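Local coordinates for capsid protein (PDB 3N7X) that forms the icosahedral capsid of a shrimp-infecting parvovirus from sixty copies of a beta-barrel subunit, with calcium ions bound between subunits, at residues F56-A61 with I175-L180; L71-L76 with Q179-Q184; S122-M127 with G282-A287. One frame throughout, in Å; residues are numbered along the deposited sequence.

Contact 1 of 3, residues F56-A61 with I175-L180. With CA (calcium ion), chain B.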
loop_
_atom_site.group_PDB
_atom_site.type_symbol
_atom_site.label_atom_id
_atom_site.label_comp_id
_atom_site.label_asym_id
_atom_site.label_seq_id
_atom_site.Cartn_x
_atom_site.Cartn_y
_atom_site.Cartn_z
ATOM N N PHE A 56 31.957 -51.450 -79.082
ATOM C CA PHE A 56 31.487 -52.830 -79.110
ATOM C C PHE A 56 30.280 -52.910 -80.037
ATOM O O PHE A 56 29.491 -51.959 -80.125
ATOM C CB PHE A 56 31.057 -53.309 -77.718
ATOM C CG PHE A 56 32.190 -53.487 -76.742
ATOM C CD1 PHE A 56 33.497 -53.673 -77.181
ATOM C CD2 PHE A 56 31.933 -53.533 -75.370
ATOM C CE1 PHE A 56 34.530 -53.904 -76.271
ATOM C CE2 PHE A 56 32.957 -53.764 -74.449
ATOM C CZ PHE A 56 34.259 -53.950 -74.901
ATOM N N GLU A 57 30.143 -54.034 -80.734
ATOM C CA GLU A 57 29.008 -54.244 -81.626
ATOM C C GLU A 57 28.353 -55.560 -81.230
ATOM O O GLU A 57 29.030 -56.480 -80.773
ATOM C CB GLU A 57 29.445 -54.314 -83.090
ATOM C CG GLU A 57 30.130 -53.069 -83.623
ATOM C CD GLU A 57 31.610 -53.030 -83.283
ATOM O OE1 GLU A 57 32.262 -54.092 -83.382
ATOM O OE2 GLU A 57 32.124 -51.943 -82.929
ATOM N N PHE A 58 27.042 -55.650 -81.412
ATOM C CA PHE A 58 26.310 -56.856 -81.052
ATOM C C PHE A 58 25.180 -57.146 -82.024
ATOM O O PHE A 58 24.618 -56.228 -82.623
ATOM C CB PHE A 58 25.663 -56.700 -79.674
ATOM C CG PHE A 58 26.626 -56.415 -78.563
ATOM C CD1 PHE A 58 27.407 -57.430 -78.022
ATOM C CD2 PHE A 58 26.731 -55.129 -78.034
ATOM C CE1 PHE A 58 28.277 -57.173 -76.968
ATOM C CE2 PHE A 58 27.598 -54.860 -76.982
ATOM C CZ PHE A 58 28.373 -55.883 -76.445
ATOM N N ASP A 59 24.849 -58.425 -82.164
ATOM C CA ASP A 59 23.720 -58.839 -82.986
ATOM C C ASP A 59 22.965 -59.840 -82.113
ATOM O O ASP A 59 23.255 -59.952 -80.924
ATOM C CB ASP A 59 24.159 -59.474 -84.312
ATOM C CG ASP A 59 25.015 -60.707 -84.127
ATOM O OD1 ASP A 59 24.979 -61.326 -83.041
ATOM O OD2 ASP A 59 25.719 -61.068 -85.090
ATOM N N ALA A 60 22.016 -60.568 -82.686
ATOM C CA ALA A 60 21.237 -61.518 -81.903
ATOM C C ALA A 60 21.989 -62.792 -81.511
ATOM O O ALA A 60 21.372 -63.761 -81.055
ATOM C CB ALA A 60 19.957 -61.869 -82.649
ATOM N N ALA A 61 23.310 -62.793 -81.680
ATOM C CA ALA A 61 24.144 -63.951 -81.321
ATOM C C ALA A 61 23.741 -65.223 -82.062
ATOM O O ALA A 61 23.947 -66.341 -81.579
ATOM C CB ALA A 61 24.079 -64.193 -79.814
ATOM N N ILE A 175 39.651 -57.957 -76.278
ATOM C CA ILE A 175 39.816 -56.521 -76.129
ATOM C C ILE A 175 38.996 -55.829 -77.210
ATOM O O ILE A 175 38.384 -54.787 -76.981
ATOM C CB ILE A 175 41.291 -56.114 -76.269
ATOM C CG1 ILE A 175 42.085 -56.654 -75.081
ATOM C CG2 ILE A 175 41.413 -54.602 -76.353
ATOM C CD1 ILE A 175 43.550 -56.272 -75.099
ATOM N N GLN A 176 38.980 -56.422 -78.396
ATOM C CA GLN A 176 38.233 -55.861 -79.510
ATOM C C GLN A 176 36.731 -55.878 -79.245
ATOM O O GLN A 176 36.015 -54.937 -79.602
ATOM C CB GLN A 176 38.530 -56.649 -80.789
ATOM C CG GLN A 176 39.764 -56.177 -81.550
ATOM C CD GLN A 176 40.413 -57.285 -82.382
ATOM O OE1 GLN A 176 39.728 -58.125 -82.973
ATOM N NE2 GLN A 176 41.743 -57.281 -82.436
ATOM N N ASN A 177 36.256 -56.935 -78.594
ATOM C CA ASN A 177 34.826 -57.060 -78.361
ATOM C C ASN A 177 34.493 -58.242 -77.457
ATOM O O ASN A 177 35.288 -59.173 -77.306
ATOM C CB ASN A 177 34.132 -57.283 -79.719
ATOM C CG ASN A 177 32.665 -56.885 -79.718
ATOM O OD1 ASN A 177 32.325 -55.720 -79.949
ATOM N ND2 ASN A 177 31.790 -57.848 -79.457
ATOM N N PRO A 178 33.321 -58.198 -76.811
ATOM C CA PRO A 178 32.931 -59.316 -75.950
ATOM C C PRO A 178 32.757 -60.488 -76.917
ATOM O O PRO A 178 32.261 -60.303 -78.029
ATOM C CB PRO A 178 31.604 -58.845 -75.366
ATOM C CG PRO A 178 31.830 -57.365 -75.228
ATOM C CD PRO A 178 32.497 -57.005 -76.534
ATOM N N GLN A 179 33.168 -61.683 -76.510
ATOM C CA GLN A 179 33.072 -62.849 -77.384
ATOM C C GLN A 179 31.899 -63.770 -77.060
ATOM O O GLN A 179 31.390 -63.778 -75.936
ATOM C CB GLN A 179 34.385 -63.631 -77.325
ATOM C CG GLN A 179 35.586 -62.815 -77.769
ATOM C CD GLN A 179 35.433 -62.302 -79.193
ATOM O OE1 GLN A 179 35.210 -63.081 -80.119
ATOM N NE2 GLN A 179 35.555 -60.991 -79.373
ATOM N N LEU A 180 31.473 -64.547 -78.051
ATOM C CA LEU A 180 30.358 -65.465 -77.858
ATOM C C LEU A 180 30.713 -66.673 -77.004
ATOM O O LEU A 180 31.782 -67.268 -77.144
ATOM C CB LEU A 180 29.817 -65.943 -79.205
ATOM C CG LEU A 180 28.995 -64.942 -80.021
ATOM C CD1 LEU A 180 28.548 -65.609 -81.314
ATOM C CD2 LEU A 180 27.783 -64.471 -79.216
HETATM CA CA CA B . 35.956 -52.949 -80.845
HETATM O O HOH W 1 34.264 -54.464 -81.559
HETATM O O HOH W 2 34.829 -52.092 -82.800
HETATM O O HOH W 3 37.372 -52.529 -78.937
#

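Contact 2 of 3, residues L71-L76 with Q179-Q184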
loop_
_atom_site.group_PDB
_atom_site.type_symbol
_atom_site.label_atom_id
_atom_site.label_comp_id
_atom_site.label_asym_id
_atom_site.label_seq_id
_atom_site.Cartn_x
_atom_site.Cartn_y
_atom_site.Cartn_z
ATOM N N LEU A 71 25.597 -66.335 -76.224
ATOM C CA LEU A 71 25.447 -64.973 -75.732
ATOM C C LEU A 71 26.845 -64.376 -75.694
ATOM O O LEU A 71 27.827 -65.102 -75.526
ATOM C CB LEU A 71 24.851 -64.962 -74.319
ATOM C CG LEU A 71 23.386 -65.381 -74.149
ATOM C CD1 LEU A 71 23.033 -65.444 -72.665
ATOM C CD2 LEU A 71 22.481 -64.396 -74.878
ATOM N N TYR A 72 26.947 -63.065 -75.877
ATOM C CA TYR A 72 28.249 -62.427 -75.811
ATOM C C TYR A 72 28.565 -62.312 -74.337
ATOM O O TYR A 72 27.675 -62.059 -73.525
ATOM C CB TYR A 72 28.223 -61.029 -76.417
ATOM C CG TYR A 72 27.999 -60.999 -77.903
ATOM C CD1 TYR A 72 26.711 -60.984 -78.435
ATOM C CD2 TYR A 72 29.080 -60.972 -78.786
ATOM C CE1 TYR A 72 26.504 -60.938 -79.812
ATOM C CE2 TYR A 72 28.886 -60.926 -80.161
ATOM C CZ TYR A 72 27.598 -60.909 -80.669
ATOM O OH TYR A 72 27.403 -60.863 -82.033
ATOM N N CYS A 73 29.828 -62.502 -73.985
ATOM C CA CYS A 73 30.231 -62.404 -72.596
ATOM C C CYS A 73 31.236 -61.278 -72.405
ATOM O O CYS A 73 32.113 -61.074 -73.243
ATOM C CB CYS A 73 30.847 -63.729 -72.136
ATOM S SG CYS A 73 31.569 -63.679 -70.472
ATOM N N LEU A 74 31.090 -60.532 -71.316
ATOM C CA LEU A 74 32.022 -59.457 -71.001
ATOM C C LEU A 74 32.594 -59.764 -69.623
ATOM O O LEU A 74 31.970 -59.479 -68.601
ATOM C CB LEU A 74 31.322 -58.096 -70.991
ATOM C CG LEU A 74 32.214 -56.923 -70.554
ATOM C CD1 LEU A 74 33.513 -56.914 -71.345
ATOM C CD2 LEU A 74 31.470 -55.618 -70.753
ATOM N N PRO A 75 33.788 -60.368 -69.582
ATOM C CA PRO A 75 34.457 -60.730 -68.329
ATOM C C PRO A 75 35.158 -59.557 -67.647
ATOM O O PRO A 75 36.373 -59.397 -67.762
ATOM C CB PRO A 75 35.429 -61.814 -68.775
ATOM C CG PRO A 75 35.868 -61.302 -70.109
ATOM C CD PRO A 75 34.575 -60.813 -70.747
ATOM N N LEU A 76 34.385 -58.749 -66.929
ATOM C CA LEU A 76 34.919 -57.584 -66.230
ATOM C C LEU A 76 35.961 -57.926 -65.189
ATOM O O LEU A 76 36.723 -57.060 -64.774
ATOM C CB LEU A 76 33.805 -56.822 -65.526
ATOM C CG LEU A 76 32.682 -56.320 -66.413
ATOM C CD1 LEU A 76 31.757 -55.454 -65.592
ATOM C CD2 LEU A 76 33.272 -55.533 -67.568
ATOM N N GLN A 179 33.168 -61.683 -76.510
ATOM C CA GLN A 179 33.072 -62.849 -77.384
ATOM C C GLN A 179 31.899 -63.770 -77.060
ATOM O O GLN A 179 31.390 -63.778 -75.936
ATOM C CB GLN A 179 34.385 -63.631 -77.325
ATOM C CG GLN A 179 35.586 -62.815 -77.769
ATOM C CD GLN A 179 35.433 -62.302 -79.193
ATOM O OE1 GLN A 179 35.210 -63.081 -80.119
ATOM N NE2 GLN A 179 35.555 -60.991 -79.373
ATOM N N LEU A 180 31.473 -64.547 -78.051
ATOM C CA LEU A 180 30.358 -65.465 -77.858
ATOM C C LEU A 180 30.713 -66.673 -77.004
ATOM O O LEU A 180 31.782 -67.268 -77.144
ATOM C CB LEU A 180 29.817 -65.943 -79.205
ATOM C CG LEU A 180 28.995 -64.942 -80.021
ATOM C CD1 LEU A 180 28.548 -65.609 -81.314
ATOM C CD2 LEU A 180 27.783 -64.471 -79.216
ATOM N N VAL A 181 29.796 -67.025 -76.114
ATOM C CA VAL A 181 29.960 -68.162 -75.222
ATOM C C VAL A 181 28.731 -69.047 -75.390
ATOM O O VAL A 181 27.603 -68.554 -75.433
ATOM C CB VAL A 181 30.066 -67.704 -73.750
ATOM C CG1 VAL A 181 29.996 -68.900 -72.822
ATOM C CG2 VAL A 181 31.374 -66.960 -73.531
ATOM N N THR A 182 28.948 -70.350 -75.502
ATOM C CA THR A 182 27.834 -71.270 -75.665
ATOM C C THR A 182 27.224 -71.561 -74.302
ATOM O O THR A 182 27.865 -72.164 -73.443
ATOM C CB THR A 182 28.293 -72.585 -76.321
ATOM O OG1 THR A 182 28.832 -72.301 -77.618
ATOM C CG2 THR A 182 27.126 -73.548 -76.469
ATOM N N VAL A 183 25.984 -71.125 -74.107
ATOM C CA VAL A 183 25.301 -71.328 -72.838
ATOM C C VAL A 183 24.393 -72.560 -72.829
ATOM O O VAL A 183 24.158 -73.150 -71.777
ATOM C CB VAL A 183 24.476 -70.076 -72.456
ATOM C CG1 VAL A 183 25.399 -68.883 -72.283
ATOM C CG2 VAL A 183 23.457 -69.775 -73.525
ATOM N N GLN A 184 23.890 -72.941 -74.001
ATOM C CA GLN A 184 23.014 -74.106 -74.142
ATOM C C GLN A 184 23.150 -74.662 -75.546
ATOM O O GLN A 184 22.419 -74.253 -76.452
ATOM C CB GLN A 184 21.550 -73.731 -73.921
ATOM C CG GLN A 184 21.060 -73.884 -72.502
ATOM C CD GLN A 184 21.387 -75.242 -71.923
ATOM O OE1 GLN A 184 21.340 -76.259 -72.624
ATOM N NE2 GLN A 184 21.711 -75.272 -70.632
#

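Contact 3 of 3, residues S122-M127 with G282-A287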
loop_
_atom_site.group_PDB
_atom_site.type_symbol
_atom_site.label_atom_id
_atom_site.label_comp_id
_atom_site.label_asym_id
_atom_site.label_seq_id
_atom_site.Cartn_x
_atom_site.Cartn_y
_atom_site.Cartn_z
ATOM N N SER A 122 25.706 -44.534 -75.180
ATOM C CA SER A 122 25.612 -44.047 -76.547
ATOM C C SER A 122 25.297 -45.114 -77.588
ATOM O O SER A 122 25.893 -45.133 -78.666
ATOM C CB SER A 122 26.921 -43.354 -76.921
ATOM O OG SER A 122 27.184 -42.284 -76.037
ATOM N N MET A 123 24.355 -45.996 -77.280
ATOM C CA MET A 123 23.998 -47.042 -78.221
ATOM C C MET A 123 23.470 -46.505 -79.548
ATOM O O MET A 123 22.717 -45.530 -79.584
ATOM C CB MET A 123 22.939 -47.960 -77.627
ATOM C CG MET A 123 22.443 -48.988 -78.620
ATOM S SD MET A 123 21.129 -49.993 -77.953
ATOM C CE MET A 123 22.043 -50.922 -76.701
ATOM N N VAL A 124 23.873 -47.157 -80.636
ATOM C CA VAL A 124 23.425 -46.796 -81.973
ATOM C C VAL A 124 22.869 -48.063 -82.618
ATOM O O VAL A 124 23.624 -48.946 -83.021
ATOM C CB VAL A 124 24.581 -46.266 -82.837
ATOM C CG1 VAL A 124 24.084 -45.976 -84.247
ATOM C CG2 VAL A 124 25.161 -45.010 -82.213
ATOM N N PRO A 125 21.533 -48.180 -82.699
ATOM C CA PRO A 125 20.866 -49.347 -83.295
ATOM C C PRO A 125 21.127 -49.484 -84.796
ATOM O O PRO A 125 21.131 -48.495 -85.532
ATOM C CB PRO A 125 19.388 -49.096 -82.985
ATOM C CG PRO A 125 19.435 -48.275 -81.730
ATOM C CD PRO A 125 20.555 -47.309 -82.027
ATOM N N LEU A 126 21.323 -50.721 -85.243
ATOM C CA LEU A 126 21.607 -50.999 -86.646
ATOM C C LEU A 126 20.697 -52.073 -87.226
ATOM O O LEU A 126 20.150 -52.898 -86.493
ATOM C CB LEU A 126 23.053 -51.468 -86.788
ATOM C CG LEU A 126 24.130 -50.520 -86.271
ATOM C CD1 LEU A 126 25.438 -51.265 -86.153
ATOM C CD2 LEU A 126 24.256 -49.326 -87.208
ATOM N N MET A 127 20.548 -52.069 -88.548
ATOM C CA MET A 127 19.733 -53.078 -89.216
ATOM C C MET A 127 20.271 -53.387 -90.609
ATOM O O MET A 127 20.996 -52.586 -91.206
ATOM C CB MET A 127 18.276 -52.627 -89.318
ATOM C CG MET A 127 18.055 -51.383 -90.150
ATOM S SD MET A 127 16.311 -50.912 -90.109
ATOM C CE MET A 127 16.190 -49.778 -91.527
ATOM N N GLY A 282 21.188 -55.103 -84.879
ATOM C CA GLY A 282 22.411 -55.099 -84.107
ATOM C C GLY A 282 22.581 -53.713 -83.529
ATOM O O GLY A 282 21.667 -52.894 -83.613
ATOM N N CYS A 283 23.735 -53.436 -82.939
ATOM C CA CYS A 283 23.975 -52.118 -82.380
ATOM C C CYS A 283 25.440 -51.945 -82.027
ATOM O O CYS A 283 26.191 -52.918 -81.936
ATOM C CB CYS A 283 23.136 -51.916 -81.124
ATOM S SG CYS A 283 23.762 -52.827 -79.697
ATOM N N ARG A 284 25.837 -50.694 -81.841
ATOM C CA ARG A 284 27.201 -50.357 -81.465
ATOM C C ARG A 284 27.130 -49.431 -80.267
ATOM O O ARG A 284 26.322 -48.501 -80.236
ATOM C CB ARG A 284 27.925 -49.648 -82.603
ATOM C CG ARG A 284 29.158 -48.857 -82.165
ATOM C CD ARG A 284 29.786 -48.279 -83.400
ATOM N NE ARG A 284 30.817 -47.262 -83.201
ATOM C CZ ARG A 284 30.634 -46.105 -82.580
ATOM N NH1 ARG A 284 29.459 -45.799 -82.058
ATOM N NH2 ARG A 284 31.609 -45.215 -82.557
ATOM N N VAL A 285 27.978 -49.682 -79.284
ATOM C CA VAL A 285 27.993 -48.857 -78.088
ATOM C C VAL A 285 29.419 -48.448 -77.775
ATOM O O VAL A 285 30.366 -48.983 -78.349
ATOM C CB VAL A 285 27.439 -49.626 -76.858
ATOM C CG1 VAL A 285 26.052 -50.167 -77.155
ATOM C CG2 VAL A 285 28.387 -50.754 -76.480
ATOM N N GLN A 286 29.562 -47.485 -76.873
ATOM C CA GLN A 286 30.878 -47.051 -76.437
ATOM C C GLN A 286 31.016 -47.659 -75.049
ATOM O O GLN A 286 30.055 -47.682 -74.279
ATOM C CB GLN A 286 30.969 -45.528 -76.337
ATOM C CG GLN A 286 32.376 -45.056 -75.997
ATOM C CD GLN A 286 32.483 -43.553 -75.847
ATOM O OE1 GLN A 286 31.930 -42.797 -76.646
ATOM N NE2 GLN A 286 33.213 -43.110 -74.827
ATOM N N ALA A 287 32.196 -48.169 -74.733
ATOM C CA ALA A 287 32.410 -48.775 -73.431
ATOM C C ALA A 287 33.640 -48.175 -72.772
ATOM O O ALA A 287 34.750 -48.291 -73.291
ATOM C CB ALA A 287 32.570 -50.282 -73.581
#

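Contact 1 of 3, residues F56-A61 with I175-L180
Here a calcium site at a subunit interface of the capsid joins the end of strand 45-59 to the chain leaving helix 171-176, with E57 and N177 as the central pair. Q176 O binds the calcium ion directly at 2.4 Å. Three waters and Y55 O also belong to the shell, and E191 OE2 of a neighbouring subunit completes it, so the ion ties two copies of the protein together. N177 is the first residue to leave the helix; its CG lies anti to the backbone N (chi1 -157°), which swings the amide across to the strand. There OD1 accepts from E57 N at 2.9 Å, in the carbonyl plane and on a lone pair, with the N-H...O angle at 159°. A calcium-bound water donates both to this OD1, at 2.8 Å, and to E57 OE1. Another water of the shell donates to E57 OE2 at 2.7 Å, making E57 and N177 second-shell residues that hold the metal's waters; the ion probably polarises these waters and strengthens the bonds. The other end of the N177 amide is also engaged: ND2 gives a sound bond to P178 O, 2.9 Å away, and a weak one to E57 O, so the rotation of the group is fixed from both ends. Beside these polar groups the contact turns apolar. P178 CD stands over the centre of the F56 ring, 3.4 Å from its centroid in a CH-pi contact, while Q176 O and I175 O lie at the ring's edge. P178 also meets F58 at about a right angle, CG to F58 CZ at 4.0 Å. Farther along, the two segments touch again where A61 CB meets L180 CD2 at 3.8 Å.

Contact 2 of 3, residues L71-L76 with Q179-Q184
Strands 71-74 and 179-182 run antiparallel in a strongly twisted pair, their directions 116° apart and their axes approaching to 4.3 Å. L71 and V181 form a hydrogen-bonded pair, with L71 N to V181 O at 3.1 Å and V181 N to L71 O at 2.8 Å. Y72 and L180 follow as a non-hydrogen-bonded pair, and beyond them C73 N donates to Q179 O at 2.8 Å; the return bond from Q179 N is long and weak. On one face of the sheet L180 lies against Y72. The L180 chain runs straight on to CD1 (chi2 180°), leaving CD2 as the branch that turns to the aromatic ring, where it sits over the centre of one face, 3.5 Å from the centroid, in a CH-pi contact. The Y72 hydroxyl is hydrogen-bonded to D59 OD1, and F58 packs edge-to-face with the same ring. On the face carrying L71, C73 and V181, the contacts between the strands are apolar: C73 CB touches V181 CG2 at 3.6 Å, and past the end of the strand V183 CG1 comes to L71 CD1 at 4.2 Å, the two side chains crossing nearly perpendicularly. Strand 70-74 is also bonded to strand 264-268 on its other edge. The strand order is consistent with the CHEF sheet of a viral jelly roll, extended beyond its C strand by 179-182 from the connection between strands E and F.

Contact 3 of 3, residues S122-M127 with G282-A287
L126 N donates to G282 O at 2.7 Å, and G282 N returns a bond to L126 O at 2.9 Å, completing a hydrogen-bonded antiparallel pair. Two residues along, V124 N gives to R284 O at 2.8 Å, and R284 N gives back to V124 O at 3.1 Å. Between these rungs P125 faces C283 in a non-hydrogen-bonded pair, a position where the missing N-H of proline costs no bond between the two strands. The side chains part to the two faces of the sheet. On one, M123 and V285 lie side by side, pointing the same way, with M123 CB 3.8 Å from V285 CG1. The methionine runs extended and then bends at its last torsion (chi3 -68°), which lays CE beside C283 SG at 3.9 Å. F56 and F58 of the adjoining strand 45-59 flank V285 and C283, and M203 of strand 199-203 packs on M123 and V285. On the other face, L126 CD1 leans along the opposite strand past the bare G282 to meet C283 CA at 4.1 Å, and V124 and R284 stand near one another. R284 makes a cation-pi contact with Y55 and weak hydrogen bonds with S269 and Y148 of a second subunit, whose L279 packs on L126. The second subunit also supplies Q202 NE2 to S122 OG, which is hydrogen-bonded in addition to H35 ND1 of a third subunit. One face thus meets M203 of strand 199-203 and the other meets neighbouring subunits; the order of the strands is consistent with the central pair of the BIDG sheet of a viral jelly roll.

How the contacts relate
Contacts 1 and 2 have centres 9 Å apart and share Q179 and L180 of strand 179-182, while contact 3 lies 11 Å from contact 1 and 18 Å from contact 2, which it does not touch. Contact 1 is the middle piece: strand 45-59 pairs with strand 281-296 of contact 3, through F56 O to V285 N and F58 N to C283 O, and its far end packs on strand 70-74 of contact 2. Along the chain the first segments come in order 1, 2, 3, and contact 3 crosses the other two. The set therefore links the two sheets of the barrel, and contacts 1 and 3 also meet the same neighbouring subunit, joining core to capsid interface.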